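Local coordinates for phosphate-binding protein pstS 2 (Streptococcus pneumoniae, PDB 4H1X), which probably serves as the extracellular solute-binding component of the PstSACB ABC transporter, handing phosphate to the membrane permease for import, at residues L83-V88 with Y100-P105; T94-E99 with K138-K143; F106-S111 with D225-D230; Q131-D136 with E171-A176. One frame throughout, in Å; residues are numbered along the deposited sequence. Where two conformers were deposited one is given.

Contact 1: L83-V88 with Y100-P105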
loop_
_atom_site.group_PDB
_atom_site.type_symbol
_atom_site.label_atom_id
_atom_site.label_comp_id
_atom_site.label_asym_id
_atom_site.label_seq_id
_atom_site.Cartn_x
_atom_site.Cartn_y
_atom_site.Cartn_z
ATOM N N LEU A 83 3.789 16.694 3.934
ATOM C CA LEU A 83 4.009 17.676 2.881
ATOM C C LEU A 83 2.920 17.568 1.837
ATOM O O LEU A 83 2.400 16.478 1.592
ATOM C CB LEU A 83 5.381 17.460 2.193
ATOM C CG LEU A 83 6.648 17.734 3.014
ATOM C CD1 LEU A 83 7.908 17.382 2.207
ATOM C CD2 LEU A 83 6.717 19.172 3.479
ATOM N N GLU A 84 2.593 18.695 1.192
ATOM C CA GLU A 84 1.702 18.648 0.043
ATOM C C GLU A 84 2.582 18.233 -1.149
ATOM O O GLU A 84 3.763 18.598 -1.178
ATOM C CB GLU A 84 1.013 20.014 -0.170
ATOM C CG GLU A 84 0.078 20.361 0.985
ATOM C CD GLU A 84 -0.730 21.634 0.812
ATOM O OE1 GLU A 84 -0.427 22.416 -0.119
ATOM O OE2 GLU A 84 -1.660 21.852 1.621
ATOM N N ILE A 85 2.046 17.445 -2.090
ATOM C CA ILE A 85 2.822 17.029 -3.264
ATOM C C ILE A 85 2.121 17.590 -4.491
ATOM O O ILE A 85 0.935 17.315 -4.709
ATOM C CB ILE A 85 3.062 15.499 -3.331
ATOM C CG1 ILE A 85 4.055 15.062 -2.244
ATOM C CG2 ILE A 85 3.593 15.083 -4.706
ATOM C CD1 ILE A 85 3.448 14.576 -1.048
ATOM N N ASP A 86 2.847 18.431 -5.258
ATOM C CA ASP A 86 2.302 19.134 -6.438
ATOM C C ASP A 86 1.117 20.014 -6.007
ATOM O O ASP A 86 0.094 20.074 -6.697
ATOM C CB ASP A 86 1.863 18.152 -7.544
ATOM C CG ASP A 86 2.932 17.287 -8.185
ATOM O OD1 ASP A 86 4.072 17.786 -8.382
ATOM O OD2 ASP A 86 2.597 16.151 -8.598
ATOM N N GLY A 87 1.254 20.641 -4.838
ATOM C CA GLY A 87 0.233 21.494 -4.238
ATOM C C GLY A 87 -1.020 20.789 -3.742
ATOM O O GLY A 87 -1.970 21.477 -3.335
ATOM N N VAL A 88 -1.027 19.416 -3.729
ATOM C CA VAL A 88 -2.168 18.574 -3.285
ATOM C C VAL A 88 -1.922 18.004 -1.877
ATOM O O VAL A 88 -0.930 17.304 -1.644
ATOM C CB VAL A 88 -2.471 17.414 -4.284
ATOM C CG1 VAL A 88 -3.657 16.561 -3.826
ATOM C CG2 VAL A 88 -2.697 17.933 -5.709
ATOM N N TYR A 100 -4.099 13.217 -5.589
ATOM C CA TYR A 100 -2.898 12.913 -4.807
ATOM C C TYR A 100 -2.152 11.737 -5.471
ATOM O O TYR A 100 -2.704 10.648 -5.581
ATOM C CB TYR A 100 -3.265 12.646 -3.342
ATOM C CG TYR A 100 -2.037 12.512 -2.483
ATOM C CD1 TYR A 100 -1.314 13.635 -2.088
ATOM C CD2 TYR A 100 -1.570 11.258 -2.092
ATOM C CE1 TYR A 100 -0.164 13.517 -1.310
ATOM C CE2 TYR A 100 -0.439 11.129 -1.291
ATOM C CZ TYR A 100 0.269 12.259 -0.910
ATOM O OH TYR A 100 1.382 12.122 -0.113
ATOM N N PRO A 101 -0.918 11.960 -5.969
ATOM C CA PRO A 101 -0.245 10.931 -6.785
ATOM C C PRO A 101 0.476 9.782 -6.063
ATOM O O PRO A 101 0.671 8.736 -6.698
ATOM C CB PRO A 101 0.760 11.750 -7.598
ATOM C CG PRO A 101 1.112 12.878 -6.714
ATOM C CD PRO A 101 -0.129 13.213 -5.927
ATOM N N LEU A 102 0.873 9.953 -4.790
ATOM C CA LEU A 102 1.571 8.888 -4.054
ATOM C C LEU A 102 0.561 7.945 -3.455
ATOM O O LEU A 102 0.153 8.085 -2.295
ATOM C CB LEU A 102 2.496 9.432 -2.967
ATOM C CG LEU A 102 3.529 10.455 -3.390
ATOM C CD1 LEU A 102 4.134 11.088 -2.173
ATOM C CD2 LEU A 102 4.608 9.827 -4.250
ATOM N N GLN A 103 0.101 7.017 -4.276
ATOM C CA GLN A 103 -0.896 6.035 -3.859
ATOM C C GLN A 103 -0.788 4.826 -4.742
ATOM O O GLN A 103 -0.255 4.887 -5.869
ATOM C CB GLN A 103 -2.324 6.624 -3.947
ATOM C CG GLN A 103 -2.726 7.044 -5.375
ATOM C CD GLN A 103 -4.196 7.304 -5.500
ATOM O OE1 GLN A 103 -5.025 6.377 -5.525
ATOM N NE2 GLN A 103 -4.557 8.573 -5.536
ATOM N N ARG A 104 -1.293 3.712 -4.224
ATOM C CA ARG A 104 -1.310 2.471 -4.965
ATOM C C ARG A 104 -2.546 1.687 -4.577
ATOM O O ARG A 104 -3.010 1.779 -3.427
ATOM C CB ARG A 104 -0.036 1.642 -4.701
ATOM C CG ARG A 104 0.197 1.384 -3.213
ATOM C CD ARG A 104 1.275 0.379 -2.951
ATOM N NE ARG A 104 1.509 0.250 -1.516
ATOM C CZ ARG A 104 2.264 -0.687 -0.964
ATOM N NH1 ARG A 104 2.869 -1.594 -1.723
ATOM N NH2 ARG A 104 2.398 -0.747 0.351
ATOM N N PRO A 105 -3.059 0.867 -5.505
ATOM C CA PRO A 105 -4.211 0.037 -5.154
ATOM C C PRO A 105 -3.780 -1.246 -4.462
ATOM O O PRO A 105 -2.671 -1.761 -4.721
ATOM C CB PRO A 105 -4.830 -0.275 -6.519
ATOM C CG PRO A 105 -3.636 -0.332 -7.463
ATOM C CD PRO A 105 -2.634 0.664 -6.914
HETATM O O HOH W 1 2.473 13.712 1.861
#
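Ile85 packs against Tyr100, Pro101 and Leu102, and this is the tight half of the contact. Its two branches divide the work: chi1 of -71° puts CG1 beside the backbone N and leaves CG2 anti to it. CG2 lies 3.9 Å from Pro101 CG, whereas CD1 is directed at the hydroxyl end of Tyr100 and comes within 3.7 Å of Leu102 CD1. Ile85 and Leu102 were each deposited in two conformers, so this methyl fit describes one state only. Val88 adds to the packed half, its CG1 lying against the backbone N of Tyr100 at 3.8 Å and against Tyr100 CB at 4.0 Å. The phenol itself is fixed by polar partners. Its OH bonds to the carbonyl of Ile232 and accepts from a water, 2.8 Å from Tyr100 OH, that also donates to Leu83 O. Val88 O lies in the plane of the ring, 3.7 Å from Tyr100 CD1 at the edge.

That carbonyl belongs to a type I' beta turn, Ile85 to Val88, which ends strand 81-85; Ile85 N and Val88 O are 3.0 Å apart, and the reciprocal bond from Val88 N to Ile85 O closes the pair. From the turn the chain runs through helix 92-96 to the 100-105 segment, where Leu102 centres an inverse gamma turn leading into strand 103-110. Gln103 NE2 donates almost straight, at 175°, to Tyr100 O and also bonds to Val95 O.

The solvent side is looser. Gly87 and Asp86 form the exposed tip of the turn, and Asp86 OD2 approaches Pro101 CG no closer than 4.1 Å, while its OD1 accepts from Met247 N at the start of helix 247-254.

Contact 2: T94-E99 with K138-K143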
loop_
_atom_site.group_PDB
_atom_site.type_symbol
_atom_site.label_atom_id
_atom_site.label_comp_id
_atom_site.label_asym_id
_atom_site.label_seq_id
_atom_site.Cartn_x
_atom_site.Cartn_y
_atom_site.Cartn_z
ATOM N N THR A 94 -8.563 13.393 -1.793
ATOM C CA THR A 94 -7.608 13.591 -2.898
ATOM C C THR A 94 -7.010 12.267 -3.369
ATOM O O THR A 94 -6.567 12.173 -4.533
ATOM C CB THR A 94 -6.522 14.607 -2.537
ATOM O OG1 THR A 94 -5.850 14.180 -1.352
ATOM C CG2 THR A 94 -7.097 16.037 -2.347
ATOM N N VAL A 95 -7.032 11.233 -2.497
ATOM C CA VAL A 95 -6.581 9.918 -2.927
ATOM C C VAL A 95 -7.688 9.336 -3.819
ATOM O O VAL A 95 -7.398 8.882 -4.924
ATOM C CB VAL A 95 -6.238 8.979 -1.747
ATOM C CG1 VAL A 95 -6.028 7.525 -2.236
ATOM C CG2 VAL A 95 -4.993 9.476 -0.999
ATOM N N LEU A 96 -8.955 9.392 -3.332
ATOM C CA LEU A 96 -10.132 8.890 -4.053
ATOM C C LEU A 96 -10.286 9.507 -5.451
ATOM O O LEU A 96 -10.437 8.770 -6.425
ATOM C CB LEU A 96 -11.412 9.153 -3.241
ATOM C CG LEU A 96 -11.769 8.095 -2.202
ATOM C CD1 LEU A 96 -12.933 8.559 -1.335
ATOM C CD2 LEU A 96 -12.097 6.765 -2.871
ATOM N N ASP A 97 -10.200 10.838 -5.562
ATOM C CA ASP A 97 -10.374 11.494 -6.857
ATOM C C ASP A 97 -9.088 11.482 -7.736
ATOM O O ASP A 97 -9.101 12.064 -8.816
ATOM C CB ASP A 97 -10.932 12.924 -6.691
ATOM C CG ASP A 97 -10.016 13.953 -6.058
ATOM O OD1 ASP A 97 -8.807 13.675 -5.929
ATOM O OD2 ASP A 97 -10.512 15.035 -5.683
ATOM N N GLY A 98 -8.015 10.830 -7.275
ATOM C CA GLY A 98 -6.759 10.725 -8.021
ATOM C C GLY A 98 -5.888 11.969 -8.106
ATOM O O GLY A 98 -4.891 11.967 -8.842
ATOM N N GLU A 99 -6.238 13.050 -7.372
ATOM C CA GLU A 99 -5.413 14.266 -7.361
ATOM C C GLU A 99 -4.078 14.018 -6.664
ATOM O O GLU A 99 -3.058 14.592 -7.059
ATOM C CB GLU A 99 -6.123 15.399 -6.627
ATOM C CG GLU A 99 -7.178 16.164 -7.400
ATOM C CD GLU A 99 -7.636 17.344 -6.567
ATOM O OE1 GLU A 99 -8.585 17.170 -5.768
ATOM O OE2 GLU A 99 -6.956 18.397 -6.610
ATOM N N LYS A 138 -7.598 1.886 8.621
ATOM C CA LYS A 138 -7.065 3.178 8.161
ATOM C C LYS A 138 -6.621 3.205 6.668
ATOM O O LYS A 138 -5.851 4.077 6.274
ATOM C CB LYS A 138 -5.902 3.651 9.082
ATOM C CG LYS A 138 -6.264 3.718 10.586
ATOM C CD LYS A 138 -7.169 4.885 10.912
ATOM C CE LYS A 138 -7.124 5.250 12.375
ATOM N NZ LYS A 138 -7.534 6.662 12.603
ATOM N N PHE A 139 -7.194 2.335 5.835
ATOM C CA PHE A 139 -7.000 2.400 4.385
ATOM C C PHE A 139 -8.175 3.173 3.792
ATOM O O PHE A 139 -9.177 3.394 4.472
ATOM C CB PHE A 139 -6.897 0.996 3.768
ATOM C CG PHE A 139 -5.630 0.292 4.176
ATOM C CD1 PHE A 139 -4.424 0.573 3.538
ATOM C CD2 PHE A 139 -5.642 -0.659 5.191
ATOM C CE1 PHE A 139 -3.238 -0.053 3.944
ATOM C CE2 PHE A 139 -4.466 -1.294 5.590
ATOM C CZ PHE A 139 -3.272 -0.995 4.955
ATOM N N ILE A 140 -8.062 3.576 2.532
ATOM C CA ILE A 140 -9.144 4.300 1.871
ATOM C C ILE A 140 -9.998 3.333 1.020
ATOM O O ILE A 140 -9.457 2.510 0.279
ATOM C CB ILE A 140 -8.544 5.462 1.057
ATOM C CG1 ILE A 140 -7.974 6.522 2.039
ATOM C CG2 ILE A 140 -9.576 6.071 0.101
ATOM C CD1 ILE A 140 -6.835 7.356 1.523
ATOM N N GLU A 141 -11.332 3.434 1.174
ATOM C CA GLU A 141 -12.319 2.618 0.466
ATOM C C GLU A 141 -12.679 3.301 -0.869
ATOM O O GLU A 141 -13.311 4.357 -0.873
ATOM C CB GLU A 141 -13.552 2.393 1.382
ATOM C CG GLU A 141 -14.663 1.539 0.793
ATOM C CD GLU A 141 -14.191 0.199 0.264
ATOM O OE1 GLU A 141 -13.909 -0.710 1.081
ATOM O OE2 GLU A 141 -14.060 0.079 -0.974
ATOM N N ALA A 142 -12.267 2.686 -1.995
ATOM C CA ALA A 142 -12.518 3.189 -3.361
ATOM C C ALA A 142 -13.978 3.009 -3.801
ATOM O O ALA A 142 -14.492 3.823 -4.576
ATOM C CB ALA A 142 -11.601 2.486 -4.352
ATOM N N LYS A 143 -14.634 1.933 -3.332
ATOM C CA LYS A 143 -16.015 1.641 -3.708
ATOM C C LYS A 143 -16.994 2.563 -2.992
ATOM O O LYS A 143 -16.829 2.871 -1.805
ATOM C CB LYS A 143 -16.371 0.168 -3.441
ATOM C CG LYS A 143 -15.486 -0.840 -4.180
ATOM C CD LYS A 143 -15.857 -1.003 -5.658
ATOM C CE LYS A 143 -14.656 -1.304 -6.525
ATOM N NZ LYS A 143 -15.049 -1.675 -7.909
#
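Ile140 packs against both Val95 and Leu96. Its CD1 addresses the branch point of the valine: it lies 3.7 Å from Val95 CB, and both valine methyls are hardly farther from it. Ile140 reaches two helix residues because its branches diverge. CG1 stands anti to the carbonyl carbon (chi1 -69°) and carries CD1 to Val95; CG2, anti to the backbone N, meets Leu96 CG at 3.8 Å.

Side chain against backbone is the second kind of contact. Leu96 CD2 lies 3.4 Å from Glu141 O and 3.6 Å from Ala142 CA, and so rests on the main chain at Glu141 and Ala142. Leu96 is itself exposed, which makes this the outer border of the interface.

In fold terms, the last turn of helix 92-96 meets the linker that leaves helix 128-136 through a Schellman motif with Lys138 as its C-prime residue. The linker is attached to the sheet where Ile140 hydrogen-bonds through its backbone to Leu229 of strand 223-236; on the helix side, Val95 O is taken by Gln103 NE2.

Between the two segments the contact is apolar; within each, a carboxylate takes a backbone N-H. Asp97 forms an Asx turn, OD1 accepting from Glu99 N at 3.0 Å on its anti side, 31° out of the carboxylate plane, just where Gly98 takes the positive phi after the helix. Glu141 OE2 uses its anti lone pair to accept from Lys143 N at 3.1 Å; the bend at chi2 (53°) brings the carboxylate back to its own backbone.

Contact 3: F106-S111 with D225-D230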
loop_
_atom_site.group_PDB
_atom_site.type_symbol
_atom_site.label_atom_id
_atom_site.label_comp_id
_atom_site.label_asym_id
_atom_site.label_seq_id
_atom_site.Cartn_x
_atom_site.Cartn_y
_atom_site.Cartn_z
ATOM N N PHE A 106 -4.661 -1.777 -3.601
ATOM C CA PHE A 106 -4.530 -3.122 -3.073
ATOM C C PHE A 106 -5.562 -3.938 -3.824
ATOM O O PHE A 106 -6.773 -3.805 -3.574
ATOM C CB PHE A 106 -4.730 -3.209 -1.564
ATOM C CG PHE A 106 -3.605 -2.731 -0.675
ATOM C CD1 PHE A 106 -2.444 -2.178 -1.220
ATOM C CD2 PHE A 106 -3.667 -2.915 0.704
ATOM C CE1 PHE A 106 -1.375 -1.796 -0.394
ATOM C CE2 PHE A 106 -2.598 -2.528 1.528
ATOM C CZ PHE A 106 -1.474 -1.945 0.974
ATOM N N ASN A 107 -5.093 -4.634 -4.861
ATOM C CA ASN A 107 -5.944 -5.459 -5.694
ATOM C C ASN A 107 -5.965 -6.901 -5.228
ATOM O O ASN A 107 -4.938 -7.452 -4.819
ATOM C CB ASN A 107 -5.434 -5.438 -7.147
ATOM C CG ASN A 107 -5.739 -4.151 -7.860
ATOM O OD1 ASN A 107 -6.839 -3.610 -7.763
ATOM N ND2 ASN A 107 -4.775 -3.629 -8.577
ATOM N N ILE A 108 -7.127 -7.507 -5.380
ATOM C CA ILE A 108 -7.351 -8.947 -5.286
ATOM C C ILE A 108 -7.639 -9.392 -6.728
ATOM O O ILE A 108 -8.204 -8.614 -7.528
ATOM C CB ILE A 108 -8.456 -9.367 -4.292
ATOM C CG1 ILE A 108 -9.832 -8.728 -4.659
ATOM C CG2 ILE A 108 -8.016 -9.076 -2.858
ATOM C CD1 ILE A 108 -11.004 -9.292 -3.978
ATOM N N VAL A 109 -7.172 -10.583 -7.090
ATOM C CA VAL A 109 -7.340 -11.104 -8.438
ATOM C C VAL A 109 -7.878 -12.521 -8.331
ATOM O O VAL A 109 -7.542 -13.226 -7.385
ATOM C CB VAL A 109 -6.050 -11.048 -9.305
ATOM C CG1 VAL A 109 -5.473 -9.634 -9.366
ATOM C CG2 VAL A 109 -4.985 -12.016 -8.801
ATOM N N TRP A 110 -8.693 -12.919 -9.300
ATOM C CA TRP A 110 -9.237 -14.275 -9.358
ATOM C C TRP A 110 -9.503 -14.647 -10.816
ATOM O O TRP A 110 -9.486 -13.769 -11.698
ATOM C CB TRP A 110 -10.518 -14.399 -8.507
ATOM C CG TRP A 110 -11.673 -13.587 -9.000
ATOM C CD1 TRP A 110 -12.644 -13.980 -9.876
ATOM C CD2 TRP A 110 -12.038 -12.285 -8.552
ATOM N NE1 TRP A 110 -13.597 -12.998 -9.998
ATOM C CE2 TRP A 110 -13.256 -11.947 -9.188
ATOM C CE3 TRP A 110 -11.460 -11.367 -7.661
ATOM C CZ2 TRP A 110 -13.893 -10.709 -8.983
ATOM C CZ3 TRP A 110 -12.087 -10.140 -7.463
ATOM C CH2 TRP A 110 -13.280 -9.819 -8.128
ATOM N N SER A 111 -9.771 -15.939 -11.061
ATOM C CA SER A 111 -10.074 -16.417 -12.400
ATOM C C SER A 111 -11.416 -17.131 -12.370
ATOM O O SER A 111 -12.095 -17.148 -11.325
ATOM C CB SER A 111 -8.983 -17.382 -12.842
ATOM O OG SER A 111 -9.076 -18.564 -12.057
ATOM N N ASP A 225 -9.755 -6.425 -8.681
ATOM C CA ASP A 225 -10.660 -5.560 -7.954
ATOM C C ASP A 225 -9.901 -4.844 -6.835
ATOM O O ASP A 225 -9.230 -5.500 -6.036
ATOM C CB ASP A 225 -11.766 -6.458 -7.384
ATOM C CG ASP A 225 -12.696 -5.786 -6.417
ATOM O OD1 ASP A 225 -13.346 -4.791 -6.815
ATOM O OD2 ASP A 225 -12.800 -6.271 -5.268
ATOM N N ALA A 226 -9.991 -3.503 -6.781
ATOM C CA ALA A 226 -9.282 -2.764 -5.719
ATOM C C ALA A 226 -10.110 -2.774 -4.431
ATOM O O ALA A 226 -11.171 -2.144 -4.371
ATOM C CB ALA A 226 -8.984 -1.337 -6.165
ATOM N N ILE A 227 -9.632 -3.491 -3.410
ATOM C CA ILE A 227 -10.306 -3.597 -2.109
ATOM C C ILE A 227 -9.919 -2.410 -1.213
ATOM O O ILE A 227 -10.584 -2.150 -0.224
ATOM C CB ILE A 227 -10.038 -4.951 -1.406
ATOM C CG1 ILE A 227 -8.553 -5.145 -1.038
ATOM C CG2 ILE A 227 -10.589 -6.100 -2.237
ATOM C CD1 ILE A 227 -8.234 -6.312 0.008
ATOM N N ALA A 228 -8.852 -1.703 -1.554
ATOM C CA ALA A 228 -8.387 -0.551 -0.784
ATOM C C ALA A 228 -7.420 0.276 -1.594
ATOM O O ALA A 228 -6.771 -0.243 -2.518
ATOM C CB ALA A 228 -7.687 -1.013 0.498
ATOM N N LEU A 229 -7.286 1.549 -1.212
ATOM C CA LEU A 229 -6.276 2.450 -1.756
ATOM C C LEU A 229 -5.341 2.780 -0.628
ATOM O O LEU A 229 -5.780 3.087 0.492
ATOM C CB LEU A 229 -6.867 3.722 -2.384
ATOM C CG LEU A 229 -7.841 3.526 -3.545
ATOM C CD1 LEU A 229 -8.336 4.876 -4.029
ATOM C CD2 LEU A 229 -7.199 2.760 -4.688
ATOM N N ASP A 230 -4.056 2.629 -0.890
ATOM C CA ASP A 230 -3.047 2.881 0.112
ATOM C C ASP A 230 -2.281 4.116 -0.287
ATOM O O ASP A 230 -1.527 4.071 -1.255
ATOM C CB ASP A 230 -2.116 1.660 0.248
ATOM C CG ASP A 230 -0.969 1.866 1.223
ATOM O OD1 ASP A 230 -1.229 2.331 2.370
ATOM O OD2 ASP A 230 0.189 1.597 0.835
#
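Ile108 and Asp225 face each other as an antiparallel hydrogen-bonded pair: Ile108 N donates to Asp225 O at 3.0 Å and Asp225 N returns a bond to Ile108 O at 2.9 Å. At CB the isoleucine divides. With chi1 at 59°, CG1 occupies the crowded position between backbone N and carbonyl carbon. This places CG1 above the partner strand, 3.6 Å from Asp225 O, and in plane at the edge of the Trp110 ring. The CG2 branch lies 4.0 Å from Ile227 CD1. At the tip, CD1 touches both Ile227 CG2 and Asp225 OD2, each at 3.7 Å. The aspartate runs beside the isoleucine in the same direction, its OD2 bonded to His126, while its CB packs on Trp110 CZ3.

Between Asn107, which pairs with Ala226, and Phe106 the register shifts by one. Ile227 and Ala228 both face Phe106, a classic beta bulge: Ile227 N bonds to Phe106 O, and Phe106 N reaches Ala228 O at 2.8 Å with an angle of 171°. The chain of strand 223-236 turns a corner at Ile227, within the bulge. Beyond it, Asp230 CB makes an off-centre CH-pi contact with the Phe106 ring, 4.0 Å from the centroid, as its OD2 forms a salt bridge with Arg104.

Strand 103-110 is flanked by strand 223-236 and by strand 207-210, to which Asn107 and Val109 bond through their backbones. Helix 164-180 covers Phe106, Ile108 and Ile227 through Val166, Met170 and Leu173, and helix 116-126 adds Ile122 against Ile108 and Ile125 against Ile227.

Contact 4: Q131-D136 with E171-A176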
loop_
_atom_site.group_PDB
_atom_site.type_symbol
_atom_site.label_atom_id
_atom_site.label_comp_id
_atom_site.label_asym_id
_atom_site.label_seq_id
_atom_site.Cartn_x
_atom_site.Cartn_y
_atom_site.Cartn_z
ATOM N N GLN A 131 -16.113 -3.478 3.951
ATOM C CA GLN A 131 -15.648 -2.107 3.720
ATOM C C GLN A 131 -15.299 -1.461 5.053
ATOM O O GLN A 131 -14.311 -0.716 5.128
ATOM C CB GLN A 131 -16.708 -1.270 2.992
ATOM C CG GLN A 131 -16.962 -1.663 1.540
ATOM C CD GLN A 131 -17.911 -0.701 0.845
ATOM O OE1 GLN A 131 -18.430 0.264 1.426
ATOM N NE2 GLN A 131 -18.174 -0.951 -0.418
ATOM N N GLN A 132 -16.074 -1.770 6.118
ATOM C CA GLN A 132 -15.785 -1.214 7.448
ATOM C C GLN A 132 -14.429 -1.739 7.999
ATOM O O GLN A 132 -13.709 -0.998 8.673
ATOM C CB GLN A 132 -16.930 -1.489 8.434
ATOM C CG GLN A 132 -16.900 -0.564 9.657
ATOM C CD GLN A 132 -17.022 0.902 9.298
ATOM O OE1 GLN A 132 -17.943 1.333 8.590
ATOM N NE2 GLN A 132 -16.065 1.698 9.748
ATOM N N VAL A 133 -14.057 -2.982 7.674
ATOM C CA VAL A 133 -12.758 -3.525 8.096
ATOM C C VAL A 133 -11.646 -2.686 7.438
ATOM O O VAL A 133 -10.681 -2.313 8.101
ATOM C CB VAL A 133 -12.611 -5.038 7.774
ATOM C CG1 VAL A 133 -11.179 -5.516 8.034
ATOM C CG2 VAL A 133 -13.602 -5.870 8.589
ATOM N N VAL A 134 -11.801 -2.385 6.133
ATOM C CA VAL A 134 -10.811 -1.613 5.404
ATOM C C VAL A 134 -10.624 -0.217 6.035
ATOM O O VAL A 134 -9.478 0.142 6.339
ATOM C CB VAL A 134 -11.215 -1.535 3.911
ATOM C CG1 VAL A 134 -10.342 -0.551 3.142
ATOM C CG2 VAL A 134 -11.123 -2.941 3.268
ATOM N N THR A 135 -11.737 0.550 6.217
ATOM C CA THR A 135 -11.636 1.908 6.758
ATOM C C THR A 135 -11.204 1.903 8.236
ATOM O O THR A 135 -10.468 2.814 8.631
ATOM C CB THR A 135 -12.925 2.702 6.550
ATOM O OG1 THR A 135 -13.996 2.008 7.174
ATOM C CG2 THR A 135 -13.229 2.963 5.063
ATOM N N ASP A 136 -11.612 0.896 9.039
ATOM C CA ASP A 136 -11.202 0.799 10.458
ATOM C C ASP A 136 -9.713 0.548 10.579
ATOM O O ASP A 136 -9.110 0.989 11.560
ATOM C CB ASP A 136 -11.975 -0.291 11.212
ATOM C CG ASP A 136 -13.395 0.111 11.579
ATOM O OD1 ASP A 136 -13.761 1.295 11.356
ATOM O OD2 ASP A 136 -14.115 -0.730 12.140
ATOM N N GLU A 171 -5.456 -10.418 6.399
ATOM C CA GLU A 171 -5.579 -11.093 7.694
ATOM C C GLU A 171 -6.802 -10.527 8.455
ATOM O O GLU A 171 -7.605 -11.296 8.981
ATOM C CB GLU A 171 -4.275 -10.946 8.504
ATOM C CG GLU A 171 -3.155 -11.869 8.030
ATOM C CD GLU A 171 -1.706 -11.441 8.223
ATOM O OE1 GLU A 171 -1.415 -10.646 9.148
ATOM O OE2 GLU A 171 -0.848 -11.949 7.464
ATOM N N LYS A 172 -6.963 -9.181 8.474
ATOM C CA LYS A 172 -8.106 -8.541 9.171
ATOM C C LYS A 172 -9.441 -8.991 8.521
ATOM O O LYS A 172 -10.429 -9.279 9.212
ATOM C CB LYS A 172 -7.987 -6.992 9.149
ATOM C CG LYS A 172 -6.723 -6.395 9.821
ATOM C CD LYS A 172 -6.682 -6.673 11.316
ATOM C CE LYS A 172 -5.552 -5.907 11.978
ATOM N NZ LYS A 172 -5.383 -6.341 13.386
ATOM N N LEU A 173 -9.450 -9.065 7.196
ATOM C CA LEU A 173 -10.658 -9.472 6.453
ATOM C C LEU A 173 -10.967 -10.940 6.714
ATOM O O LEU A 173 -12.133 -11.255 6.982
ATOM C CB LEU A 173 -10.519 -9.184 4.965
ATOM C CG LEU A 173 -10.581 -7.680 4.591
ATOM C CD1 LEU A 173 -10.009 -7.431 3.200
ATOM C CD2 LEU A 173 -12.048 -7.115 4.672
ATOM N N ALA A 174 -9.929 -11.810 6.732
ATOM C CA ALA A 174 -10.096 -13.225 7.059
ATOM C C ALA A 174 -10.636 -13.393 8.487
ATOM O O ALA A 174 -11.543 -14.201 8.684
ATOM C CB ALA A 174 -8.780 -13.962 6.907
ATOM N N GLU A 175 -10.133 -12.599 9.467
ATOM C CA GLU A 175 -10.604 -12.692 10.867
ATOM C C GLU A 175 -12.092 -12.397 10.953
ATOM O O GLU A 175 -12.836 -13.136 11.616
ATOM C CB GLU A 175 -9.865 -11.676 11.760
ATOM C CG GLU A 175 -8.403 -11.944 12.036
ATOM C CD GLU A 175 -7.767 -10.817 12.831
ATOM O OE1 GLU A 175 -8.395 -9.744 12.978
ATOM O OE2 GLU A 175 -6.636 -11.016 13.321
ATOM N N ALA A 176 -12.524 -11.285 10.310
ATOM C CA ALA A 176 -13.935 -10.864 10.356
ATOM C C ALA A 176 -14.821 -11.891 9.649
ATOM O O ALA A 176 -15.896 -12.202 10.149
ATOM C CB ALA A 176 -14.098 -9.480 9.729
#
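Val133 points from helix 131-136 toward helix 171-176 and is met there by three residues of one helix face. Its methyls go to different residues. CG1, anti to the backbone N at 172°, reaches Lys172 CB at 3.7 Å and also touches Leu173 CD2; CG2, anti to the carbonyl carbon, finds Ala176 CB at 3.8 Å; and the valine CB lies 3.8 Å from Leu173 CD2. The two methyls therefore span the helical turn from Lys172 to Ala176, with Leu173 closing the inner side.

Leu173 leaves its own helix flank at an angle to this direction, but its CD2 reaches Val133 CB and CG1, the two side chains crossing obliquely, and extends as far as Val134 CG2, a looser 4.5 Å away. The nearest CA atoms are those of Val133 and Leu173, 6.5 Å apart; Ala176 meets Val133 through its CB alone. The short axes pass 9.7 Å apart.

The N-to-C directions make an angle of 138°, an oblique, roughly antiparallel packing. Helix 164-180 is the connection of a beta-alpha-beta unit, joining the parallel strands 155-162 and 183-190, and helix 128-136 packs against the connecting helix of this unit. Towards the sheet, Val134 rests on Ala228 and Leu173 on Ile227.

At the rim the surface is polar. The lysine chain bends at chi2 (-64°), which takes its amine away from Val133 after CB has made the contact. Exposed Gln132 donates through NE2 to OD1 of the equally exposed Asp136 at 2.8 Å, the aspartate oxygen being met from above its carboxylate plane; this bond runs along the helix, one turn on.

In the fold
From the N terminus, strand 81-85 opens contact 1, which closes a short loop around helix 92-96 at residues 100-102, just before strand 103-110. That helix opens contact 2 inside the loop, and contact 2 closes only after helix 128-136, so the two cross. Contact 3 starts on strand 103-110 once contact 1 has closed and ends far along, on strand 223-236; it crosses contact 2. Contact 4 opens and closes within contact 3's span, but crosses contact 2. Strand 103-110 is shared by contacts 1 and 3, running between the two lobes, whereas contacts 3 and 4 meet through Ile227 and Leu173, tying helix layer to sheet.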